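PDB 5CML: OsmC family protein from Rhodothermus marinus, which hydrolyses carboxylic esters, this chain being the serine-esterase domain, an alpha/beta-hydrolase, of a longer protein that also carries an OsmC domain. Local coordinates for residues H36-T39 / K45-T48; A90-L95 / E100-L105; H108-A113 / R164-K169; V115-G120 / E174-V179. All blocks are in the same frame, centred on the assembly; numbering follows the deposited sequence.

Interaction 1. Residues H36-T39 / K45-T48; sequences HCFT and KAVT
V47, on the first turn of helix 45-56, packs its side chain against two rings, over a face of H36, at the end of strand 30-36, and obliquely at F38 just beyond it. At the root of the branch, V47 CB lies 3.8 Å from F38 CD2 and 4.1 Å from H36 CE1. Of the two methyls, CG1 reaches only the rim of the imidazole, 4.2 Å from H36 CE1. CG2 does most of the work: with CG1 near +72° (chi1), it falls opposite the backbone N, is carried over the imidazole and sits 3.6 Å from the centroid of the H36 ring, 10° off the normal, a nearly axial CH-pi contact. One residue earlier, A46 CB comes over a face of F38, 3.7 Å from F38 CD1. The imidazole is held by a local bond: F38 N donates to H36 ND1 at 3.0 Å, with the nitrogen almost in the ring plane. F38 also stacks on H108, which leads into the probable nucleophile elbow. Because ND1 accepts, the ring proton of a neutral H36 would probably reside on NE2, and the helix adds only methyl-to-ring dispersion to an imidazole whose rotation the F38 N bond helps to set.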
loop_
_atom_site.group_PDB
_atom_site.type_symbol
_atom_site.label_atom_id
_atom_site.label_comp_id
_atom_site.label_asym_id
_atom_site.label_seq_id
_atom_site.Cartn_x
_atom_site.Cartn_y
_atom_site.Cartn_z
ATOM N N HIS A 36 -1.607 -1.070 3.633
ATOM C CA HIS A 36 -2.719 -1.895 3.175
ATOM C C HIS A 36 -3.998 -1.656 3.959
ATOM O O HIS A 36 -3.978 -1.083 5.064
ATOM C CB HIS A 36 -2.336 -3.367 3.287
ATOM C CG HIS A 36 -2.248 -3.827 4.698
ATOM N ND1 HIS A 36 -3.336 -4.316 5.386
ATOM C CD2 HIS A 36 -1.218 -3.812 5.579
ATOM C CE1 HIS A 36 -2.971 -4.601 6.625
ATOM N NE2 HIS A 36 -1.694 -4.299 6.767
ATOM N N CYS A 37 -5.104 -2.152 3.406
ATOM C CA CYS A 37 -6.410 -2.014 4.041
ATOM C C CYS A 37 -7.041 -3.376 4.326
ATOM O O CYS A 37 -8.258 -3.483 4.421
ATOM C CB CYS A 37 -7.338 -1.177 3.157
ATOM S SG CYS A 37 -6.715 0.540 2.923
ATOM N N PHE A 38 -6.222 -4.418 4.477
ATOM C CA PHE A 38 -6.778 -5.763 4.667
ATOM C C PHE A 38 -7.376 -5.933 6.055
ATOM O O PHE A 38 -8.107 -6.877 6.299
ATOM C CB PHE A 38 -5.726 -6.830 4.424
ATOM C CG PHE A 38 -5.318 -6.929 3.005
ATOM C CD1 PHE A 38 -6.212 -7.389 2.053
ATOM C CD2 PHE A 38 -4.059 -6.545 2.603
ATOM C CE1 PHE A 38 -5.844 -7.473 0.726
ATOM C CE2 PHE A 38 -3.689 -6.617 1.275
ATOM C CZ PHE A 38 -4.575 -7.087 0.343
ATOM N N THR A 39 -7.085 -4.996 6.949
ATOM C CA THR A 39 -7.675 -5.004 8.282
ATOM C C THR A 39 -9.202 -4.836 8.229
ATOM O O THR A 39 -9.888 -5.145 9.198
ATOM C CB THR A 39 -7.042 -3.908 9.146
ATOM O OG1 THR A 39 -5.636 -3.869 8.880
ATOM C CG2 THR A 39 -7.246 -4.192 10.606
ATOM N N LYS A 45 -5.549 -12.821 7.087
ATOM C CA LYS A 45 -4.930 -13.889 6.327
ATOM C C LYS A 45 -4.349 -13.372 5.005
ATOM O O LYS A 45 -3.303 -13.837 4.577
ATOM C CB LYS A 45 -5.932 -15.020 6.078
ATOM C CG LYS A 45 -5.338 -16.227 5.376
ATOM C CD LYS A 45 -6.319 -17.392 5.312
ATOM C CE LYS A 45 -5.638 -18.660 4.821
ATOM N NZ LYS A 45 -6.612 -19.779 4.629
ATOM N N ALA A 46 -4.988 -12.390 4.369
ATOM C CA ALA A 46 -4.490 -11.918 3.082
ATOM C C ALA A 46 -3.142 -11.238 3.233
ATOM O O ALA A 46 -2.201 -11.532 2.484
ATOM C CB ALA A 46 -5.502 -10.966 2.411
ATOM N N VAL A 47 -3.026 -10.317 4.183
ATOM C CA VAL A 47 -1.782 -9.571 4.280
ATOM C C VAL A 47 -0.636 -10.456 4.788
ATOM O O VAL A 47 0.498 -10.311 4.326
ATOM C CB VAL A 47 -1.932 -8.316 5.163
ATOM C CG1 VAL A 47 -2.064 -8.661 6.653
ATOM C CG2 VAL A 47 -0.768 -7.360 4.908
ATOM N N THR A 48 -0.915 -11.395 5.687
ATOM C CA THR A 48 0.159 -12.262 6.178
ATOM C C THR A 48 0.573 -13.284 5.113
ATOM O O THR A 48 1.741 -13.648 5.024
ATOM C CB THR A 48 -0.217 -12.982 7.487
ATOM O OG1 THR A 48 -1.405 -13.746 7.314
ATOM C CG2 THR A 48 -0.421 -11.981 8.628
#

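Interaction 2. Residues A90-L95 / E100-L105; sequences AACRFL and EPPALL
L95 and P102 meet with their side chains set at a slant, the leucine reaching from the last turns of helix 85-98 across the proline ring. L95 CG stands beside its backbone N and anti to the carbonyl carbon (chi1 -75°), which carries CD1 over to P102 CB at 3.9 Å and to P102 CG at 4.1 Å. Nearer the backbone, L95 CB rests 4.0 Å from P102 CD, so the leucine touches the ring at both CD and the CB-CG edge while crossing it. C92, about one turn back, reaches the same proline: SG is 4.1 Å from P102 CG and also 4.2 Å from L105 CD2, on strand 104-108. L33 of the adjacent strand 30-36 touches both C92 and L105. Where the chain reverses, L95 O and E100 N approach to 3.0 Å, but the angle is too poor for a hydrogen bond. Together the segments form the helix-to-strand step of a beta-alpha-beta crossover in the alpha/beta-hydrolase fold. Having no N-H, P102 can offer no donor to the helix; the join is made by sulfur and methyl groups against a rigid ring, and so rests on dispersion and the exclusion of water.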
loop_
_atom_site.group_PDB
_atom_site.type_symbol
_atom_site.label_atom_id
_atom_site.label_comp_id
_atom_site.label_asym_id
_atom_site.label_seq_id
_atom_site.Cartn_x
_atom_site.Cartn_y
_atom_site.Cartn_z
ATOM N N ALA A 90 6.524 8.654 7.941
ATOM C CA ALA A 90 7.112 8.293 9.231
ATOM C C ALA A 90 7.563 6.830 9.241
ATOM O O ALA A 90 8.594 6.469 9.852
ATOM C CB ALA A 90 6.118 8.552 10.353
ATOM N N ALA A 91 6.805 5.986 8.548
ATOM C CA ALA A 91 7.142 4.581 8.475
ATOM C C ALA A 91 8.410 4.404 7.643
ATOM O O ALA A 91 9.255 3.552 7.941
ATOM C CB ALA A 91 5.993 3.783 7.869
ATOM N N CYS A 92 8.516 5.180 6.567
ATOM C CA CYS A 92 9.694 5.131 5.713
ATOM C C CYS A 92 10.935 5.619 6.473
ATOM O O CYS A 92 12.011 5.020 6.363
ATOM C CB CYS A 92 9.491 5.961 4.460
ATOM S SG CYS A 92 8.342 5.250 3.250
ATOM N N ARG A 93 10.778 6.687 7.253
ATOM C CA ARG A 93 11.886 7.208 8.070
ATOM C C ARG A 93 12.333 6.185 9.115
ATOM O O ARG A 93 13.524 6.059 9.397
ATOM C CB ARG A 93 11.495 8.532 8.746
ATOM C CG ARG A 93 11.365 9.677 7.722
ATOM C CD ARG A 93 11.387 11.045 8.380
ATOM N NE ARG A 93 10.341 11.162 9.381
ATOM C CZ ARG A 93 9.100 11.569 9.141
ATOM N NH1 ARG A 93 8.709 11.921 7.912
ATOM N NH2 ARG A 93 8.241 11.633 10.145
ATOM N N PHE A 94 11.378 5.451 9.676
ATOM C CA PHE A 94 11.682 4.420 10.664
ATOM C C PHE A 94 12.568 3.356 10.025
ATOM O O PHE A 94 13.585 2.961 10.591
ATOM C CB PHE A 94 10.387 3.811 11.208
ATOM C CG PHE A 94 10.575 2.498 11.917
ATOM C CD1 PHE A 94 11.010 2.462 13.225
ATOM C CD2 PHE A 94 10.307 1.299 11.278
ATOM C CE1 PHE A 94 11.177 1.260 13.879
ATOM C CE2 PHE A 94 10.476 0.097 11.943
ATOM C CZ PHE A 94 10.911 0.082 13.238
ATOM N N LEU A 95 12.203 2.922 8.815
ATOM C CA LEU A 95 13.007 1.909 8.125
ATOM C C LEU A 95 14.400 2.437 7.778
ATOM O O LEU A 95 15.414 1.719 7.943
ATOM C CB LEU A 95 12.282 1.423 6.864
ATOM C CG LEU A 95 11.110 0.475 7.097
ATOM C CD1 LEU A 95 10.420 0.248 5.763
ATOM C CD2 LEU A 95 11.562 -0.888 7.719
ATOM N N GLU A 100 16.960 -0.498 6.688
ATOM C CA GLU A 100 17.494 0.137 5.500
ATOM C C GLU A 100 16.352 0.909 4.847
ATOM O O GLU A 100 15.201 0.517 4.988
ATOM C CB GLU A 100 18.061 -0.893 4.507
ATOM C CG GLU A 100 19.178 -1.763 5.081
ATOM C CD GLU A 100 20.499 -1.024 5.184
ATOM O OE1 GLU A 100 20.718 -0.073 4.400
ATOM O OE2 GLU A 100 21.320 -1.400 6.058
ATOM N N PRO A 101 16.668 1.998 4.140
ATOM C CA PRO A 101 15.592 2.679 3.420
ATOM C C PRO A 101 14.863 1.706 2.511
ATOM O O PRO A 101 15.513 0.855 1.859
ATOM C CB PRO A 101 16.324 3.756 2.606
ATOM C CG PRO A 101 17.595 3.998 3.377
ATOM C CD PRO A 101 17.973 2.644 3.925
ATOM N N PRO A 102 13.526 1.802 2.466
ATOM C CA PRO A 102 12.829 0.779 1.665
ATOM C C PRO A 102 13.085 0.950 0.172
ATOM O O PRO A 102 13.044 2.066 -0.367
ATOM C CB PRO A 102 11.352 1.004 2.001
ATOM C CG PRO A 102 11.292 2.477 2.421
ATOM C CD PRO A 102 12.600 2.733 3.129
ATOM N N ALA A 103 13.346 -0.171 -0.485
ATOM C CA ALA A 103 13.603 -0.203 -1.910
ATOM C C ALA A 103 12.334 -0.550 -2.674
ATOM O O ALA A 103 12.295 -0.382 -3.873
ATOM C CB ALA A 103 14.696 -1.206 -2.233
ATOM N N LEU A 104 11.307 -1.007 -1.964
ATOM C CA LEU A 104 10.035 -1.409 -2.583
ATOM C C LEU A 104 8.905 -0.832 -1.762
ATOM O O LEU A 104 8.887 -0.993 -0.531
ATOM C CB LEU A 104 9.916 -2.940 -2.646
ATOM C CG LEU A 104 8.602 -3.592 -3.099
ATOM C CD1 LEU A 104 8.265 -3.238 -4.511
ATOM C CD2 LEU A 104 8.691 -5.103 -2.955
ATOM N N LEU A 105 7.985 -0.126 -2.426
ATOM C CA LEU A 105 6.741 0.288 -1.807
ATOM C C LEU A 105 5.616 -0.548 -2.378
ATOM O O LEU A 105 5.531 -0.723 -3.594
ATOM C CB LEU A 105 6.451 1.765 -2.078
ATOM C CG LEU A 105 7.397 2.771 -1.452
ATOM C CD1 LEU A 105 6.917 4.221 -1.786
ATOM C CD2 LEU A 105 7.569 2.594 0.062
#

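Interaction 3. Residues H108-A113 / R164-K169; sequences HSLGGA and RPFRIK
L110, in the first turn of helix 110-118, sends one methyl to two residues of strand 166-169. The direct contacts are all apolar and loose: L110 CD1 is 4.3 Å from F166 CZ, approaching the ring obliquely, and 4.2 Å from I168 CD1. F166 and I168, two residues apart, lie on the same side of the strand and face the helix; each places its first side-chain branch in the crowded position between backbone N and carbonyl carbon (chi1 61° in both), standing the aromatic ring and the ethyl arm up toward L110. V159 of the neighbouring strand touches all three, and L144 adds to the L110-I168 side. The ionic contacts lie apart from this apolar patch: R167 NE and K169 NZ both form salt bridges with E156. In the turn that contains L110, G112 N donates to S109 O at 2.8 Å; before it S109 takes the unusual phi/psi of 60°/-130°. S109 CB packs over the face of the H108 ring, 3.7 Å above its plane, while S109 OG is hydrogen-bonded to H229 NE2. This sharp turn around S109, with G111 two residues on, matches the nucleophile elbow of alpha/beta hydrolases, S109 and H229 probably belonging to a catalytic triad, and the three-stranded antiparallel sheet ending in 166-169 appears to be an insertion after core strand 127-131, consistent with a cap beside the active site.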
loop_
_atom_site.group_PDB
_atom_site.type_symbol
_atom_site.label_atom_id
_atom_site.label_comp_id
_atom_site.label_asym_id
_atom_site.label_seq_id
_atom_site.Cartn_x
_atom_site.Cartn_y
_atom_site.Cartn_z
ATOM N N HIS A 108 -2.070 -1.366 -0.970
ATOM C CA HIS A 108 -3.356 -1.975 -1.296
ATOM C C HIS A 108 -4.479 -0.964 -1.093
ATOM O O HIS A 108 -4.489 -0.239 -0.101
ATOM C CB HIS A 108 -3.573 -3.218 -0.430
ATOM C CG HIS A 108 -5.002 -3.656 -0.342
ATOM N ND1 HIS A 108 -5.741 -3.570 0.820
ATOM C CD2 HIS A 108 -5.813 -4.233 -1.262
ATOM C CE1 HIS A 108 -6.952 -4.055 0.605
ATOM N NE2 HIS A 108 -7.025 -4.452 -0.654
ATOM N N SER A 109 -5.388 -0.902 -2.061
ATOM C CA SER A 109 -6.590 -0.078 -1.998
ATOM C C SER A 109 -6.192 1.400 -1.850
ATOM O O SER A 109 -5.343 1.902 -2.603
ATOM C CB SER A 109 -7.497 -0.566 -0.854
ATOM O OG SER A 109 -8.737 0.108 -0.834
ATOM N N LEU A 110 -6.771 2.086 -0.883
ATOM C CA LEU A 110 -6.374 3.472 -0.600
ATOM C C LEU A 110 -4.882 3.598 -0.321
ATOM O O LEU A 110 -4.279 4.630 -0.622
ATOM C CB LEU A 110 -7.159 4.033 0.585
ATOM C CG LEU A 110 -8.599 4.416 0.302
ATOM C CD1 LEU A 110 -9.140 5.108 1.533
ATOM C CD2 LEU A 110 -8.738 5.346 -0.917
ATOM N N GLY A 111 -4.290 2.557 0.271
ATOM C CA GLY A 111 -2.857 2.532 0.491
ATOM C C GLY A 111 -2.075 2.549 -0.802
ATOM O O GLY A 111 -0.942 3.019 -0.842
ATOM N N GLY A 112 -2.666 2.002 -1.866
ATOM C CA GLY A 112 -2.035 2.030 -3.175
ATOM C C GLY A 112 -1.967 3.453 -3.718
ATOM O O GLY A 112 -0.948 3.901 -4.259
ATOM N N ALA A 113 -3.068 4.178 -3.584
ATOM C CA ALA A 113 -3.067 5.559 -4.015
ATOM C C ALA A 113 -2.017 6.334 -3.209
ATOM O O ALA A 113 -1.266 7.131 -3.759
ATOM C CB ALA A 113 -4.443 6.166 -3.853
ATOM N N ARG A 164 -15.160 -3.919 7.306
ATOM C CA ARG A 164 -15.245 -3.068 8.486
ATOM C C ARG A 164 -14.928 -1.631 8.044
ATOM O O ARG A 164 -13.883 -1.392 7.444
ATOM C CB ARG A 164 -14.267 -3.525 9.565
ATOM C CG ARG A 164 -14.563 -4.893 10.173
ATOM C CD ARG A 164 -13.290 -5.543 10.732
ATOM N NE ARG A 164 -12.588 -4.669 11.672
ATOM C CZ ARG A 164 -11.394 -4.935 12.205
ATOM N NH1 ARG A 164 -10.745 -6.051 11.892
ATOM N NH2 ARG A 164 -10.844 -4.082 13.056
ATOM N N PRO A 165 -15.831 -0.675 8.318
ATOM C CA PRO A 165 -15.512 0.696 7.919
ATOM C C PRO A 165 -14.456 1.322 8.825
ATOM O O PRO A 165 -14.211 0.814 9.924
ATOM C CB PRO A 165 -16.859 1.425 8.050
ATOM C CG PRO A 165 -17.620 0.643 9.052
ATOM C CD PRO A 165 -17.181 -0.782 8.901
ATOM N N PHE A 166 -13.845 2.417 8.382
ATOM C CA PHE A 166 -12.808 3.057 9.188
ATOM C C PHE A 166 -12.727 4.550 8.928
ATOM O O PHE A 166 -13.354 5.063 8.008
ATOM C CB PHE A 166 -11.438 2.392 8.939
ATOM C CG PHE A 166 -10.944 2.464 7.509
ATOM C CD1 PHE A 166 -11.296 1.488 6.595
ATOM C CD2 PHE A 166 -10.079 3.476 7.102
ATOM C CE1 PHE A 166 -10.823 1.525 5.293
ATOM C CE2 PHE A 166 -9.590 3.515 5.794
ATOM C CZ PHE A 166 -9.972 2.546 4.892
ATOM N N ARG A 167 -11.958 5.239 9.766
ATOM C CA ARG A 167 -11.777 6.685 9.641
ATOM C C ARG A 167 -10.429 7.026 9.046
ATOM O O ARG A 167 -9.454 6.314 9.283
ATOM C CB ARG A 167 -11.876 7.371 11.004
ATOM C CG ARG A 167 -13.116 7.056 11.798
ATOM C CD ARG A 167 -12.877 7.352 13.274
ATOM N NE ARG A 167 -12.966 8.784 13.537
ATOM C CZ ARG A 167 -14.111 9.457 13.581
ATOM N NH1 ARG A 167 -15.258 8.822 13.367
ATOM N NH2 ARG A 167 -14.110 10.763 13.824
ATOM N N ILE A 168 -10.368 8.120 8.292
ATOM C CA ILE A 168 -9.096 8.706 7.872
ATOM C C ILE A 168 -9.193 10.236 7.895
ATOM O O ILE A 168 -10.292 10.792 7.930
ATOM C CB ILE A 168 -8.674 8.243 6.459
ATOM C CG1 ILE A 168 -9.713 8.667 5.419
ATOM C CG2 ILE A 168 -8.453 6.745 6.457
ATOM C CD1 ILE A 168 -9.192 8.555 3.986
ATOM N N LYS A 169 -8.050 10.915 7.875
ATOM C CA LYS A 169 -8.050 12.379 7.785
ATOM C C LYS A 169 -8.598 12.899 6.437
ATOM O O LYS A 169 -8.270 12.365 5.369
ATOM C CB LYS A 169 -6.631 12.913 8.003
ATOM C CG LYS A 169 -6.008 12.512 9.340
ATOM C CD LYS A 169 -6.877 12.971 10.503
ATOM C CE LYS A 169 -6.090 13.083 11.797
ATOM N NZ LYS A 169 -6.922 13.672 12.897
#

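Interaction 4. Residues V115-G120 / E174-V179; sequences VLAVAG and EELERV
V179, which packs against A117, is pinned at its backbone by the bond from V179 N to E175 O, 2.9 Å long, in the last turn of helix 170-179. The contact is helix against helix on one flank of the alpha/beta-hydrolase fold, helix 110-118 being the one that follows the probable nucleophile elbow. A117 is the point of closest approach: its CA lies 7.0 Å from the CA of L176, a short spacing that the small alanine side chain permits. A117 CB points at the partner helix and meets residues one turn apart, L176 and V179. L176 leaves its helix with CG anti to the backbone N (chi1 -174°), a torsion that swings its end toward A117 although its CB does not point there. V179, partly exposed, takes the second position on A117 one turn along. F85 of helix 85-98 lies against A117 and L176 alike, making the pair part of a three-helix junction, and R89 of that same helix forms a salt bridge with E175 OE2. Between the two segments themselves the meeting is entirely aliphatic. A117 CB receives both neighbours, with L176 CD1 at 3.9 Å and V179 CG2 slightly farther, at 4.2 Å.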
loop_
_atom_site.group_PDB
_atom_site.type_symbol
_atom_site.label_atom_id
_atom_site.label_comp_id
_atom_site.label_asym_id
_atom_site.label_seq_id
_atom_site.Cartn_x
_atom_site.Cartn_y
_atom_site.Cartn_z
ATOM N N VAL A 115 0.859 5.196 -1.677
ATOM C CA VAL A 115 2.266 4.935 -2.016
ATOM C C VAL A 115 2.618 5.529 -3.383
ATOM O O VAL A 115 3.740 5.987 -3.590
ATOM C CB VAL A 115 2.659 3.423 -2.000
ATOM C CG1 VAL A 115 2.500 2.824 -0.593
ATOM C CG2 VAL A 115 1.936 2.626 -3.055
ATOM N N LEU A 116 1.663 5.564 -4.306
ATOM C CA LEU A 116 1.949 6.116 -5.616
ATOM C C LEU A 116 2.166 7.612 -5.519
ATOM O O LEU A 116 2.974 8.170 -6.250
ATOM C CB LEU A 116 0.824 5.815 -6.608
ATOM C CG LEU A 116 0.784 4.360 -7.061
ATOM C CD1 LEU A 116 -0.533 4.114 -7.739
ATOM C CD2 LEU A 116 1.940 4.044 -8.003
ATOM N N ALA A 117 1.455 8.258 -4.604
ATOM C CA ALA A 117 1.586 9.698 -4.438
ATOM C C ALA A 117 2.881 10.120 -3.734
ATOM O O ALA A 117 3.351 11.251 -3.929
ATOM C CB ALA A 117 0.385 10.248 -3.678
ATOM N N VAL A 118 3.457 9.245 -2.912
ATOM C CA VAL A 118 4.682 9.601 -2.188
ATOM C C VAL A 118 5.954 8.931 -2.714
ATOM O O VAL A 118 7.037 9.296 -2.288
ATOM C CB VAL A 118 4.580 9.277 -0.674
ATOM C CG1 VAL A 118 3.380 10.001 -0.063
ATOM C CG2 VAL A 118 4.550 7.755 -0.407
ATOM N N ALA A 119 5.839 7.978 -3.635
ATOM C CA ALA A 119 7.019 7.216 -4.060
ATOM C C ALA A 119 8.122 8.141 -4.575
ATOM O O ALA A 119 9.304 7.943 -4.290
ATOM C CB ALA A 119 6.644 6.208 -5.126
ATOM N N GLY A 120 7.722 9.166 -5.317
ATOM C CA GLY A 120 8.665 10.097 -5.888
ATOM C C GLY A 120 9.401 10.919 -4.862
ATOM O O GLY A 120 10.350 11.603 -5.220
ATOM N N GLU A 174 -7.733 15.628 0.315
ATOM C CA GLU A 174 -7.334 16.974 -0.089
ATOM C C GLU A 174 -5.933 17.016 -0.681
ATOM O O GLU A 174 -5.708 17.631 -1.729
ATOM C CB GLU A 174 -7.413 17.941 1.091
ATOM C CG GLU A 174 -8.819 18.189 1.541
ATOM C CD GLU A 174 -8.916 19.241 2.634
ATOM O OE1 GLU A 174 -7.906 19.924 2.916
ATOM O OE2 GLU A 174 -10.009 19.378 3.214
ATOM N N GLU A 175 -4.991 16.372 0.003
ATOM C CA GLU A 175 -3.620 16.356 -0.450
ATOM C C GLU A 175 -3.447 15.533 -1.715
ATOM O O GLU A 175 -2.672 15.896 -2.584
ATOM C CB GLU A 175 -2.720 15.824 0.674
ATOM C CG GLU A 175 -1.231 15.892 0.398
ATOM C CD GLU A 175 -0.388 15.621 1.642
ATOM O OE1 GLU A 175 -0.969 15.396 2.738
ATOM O OE2 GLU A 175 0.867 15.640 1.524
ATOM N N LEU A 176 -4.153 14.414 -1.808
ATOM C CA LEU A 176 -4.103 13.561 -2.984
ATOM C C LEU A 176 -4.606 14.304 -4.216
ATOM O O LEU A 176 -4.000 14.270 -5.289
ATOM C CB LEU A 176 -4.944 12.310 -2.738
ATOM C CG LEU A 176 -4.905 11.240 -3.809
ATOM C CD1 LEU A 176 -3.510 10.640 -3.851
ATOM C CD2 LEU A 176 -5.954 10.155 -3.524
ATOM N N GLU A 177 -5.706 15.024 -4.035
ATOM C CA GLU A 177 -6.295 15.804 -5.100
ATOM C C GLU A 177 -5.343 16.939 -5.513
ATOM O O GLU A 177 -5.161 17.211 -6.704
ATOM C CB GLU A 177 -7.654 16.302 -4.626
ATOM C CG GLU A 177 -8.385 17.180 -5.562
ATOM C CD GLU A 177 -9.824 17.420 -5.103
ATOM O OE1 GLU A 177 -10.490 16.449 -4.655
ATOM O OE2 GLU A 177 -10.277 18.588 -5.174
ATOM N N ARG A 178 -4.676 17.556 -4.538
ATOM C CA ARG A 178 -3.749 18.649 -4.856
ATOM C C ARG A 178 -2.492 18.144 -5.592
ATOM O O ARG A 178 -2.067 18.779 -6.548
ATOM C CB ARG A 178 -3.355 19.417 -3.582
ATOM C CG ARG A 178 -2.375 20.596 -3.804
ATOM C CD ARG A 178 -2.874 21.605 -4.877
ATOM N NE ARG A 178 -4.197 22.137 -4.581
ATOM C CZ ARG A 178 -4.454 23.287 -3.956
ATOM N NH1 ARG A 178 -3.467 24.073 -3.525
ATOM N NH2 ARG A 178 -5.728 23.662 -3.772
ATOM N N VAL A 179 -1.890 17.021 -5.170
ATOM C CA VAL A 179 -0.651 16.575 -5.835
ATOM C C VAL A 179 -0.930 15.985 -7.210
ATOM O O VAL A 179 -0.073 16.056 -8.100
ATOM C CB VAL A 179 0.160 15.525 -5.006
ATOM C CG1 VAL A 179 0.543 16.083 -3.665
ATOM C CG2 VAL A 179 -0.584 14.207 -4.850
#

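The four contacts lie around the central eight-stranded sheet; interaction 2 brings in one of its strands. Interactions 1 and 2 follow one another along the chain, their centres about 19 Å apart, while interactions 3 and 4 cross, sharing helix 110-118 and using strand 166-169 and helix 170-179 in succession. Strand 104-108 and helix 110-118 link interaction 2 to both, and L105 of interaction 2 touches V115 and A119 of interaction 4. Interactions 1 and 3, with centres about 12 Å apart, join where C37 N probably bonds H108 ND1. Thus the probable nucleophile elbow sits between an adjoining loop, the central sheet and the antiparallel sheet, with interaction 4 packing against the later part of its helix.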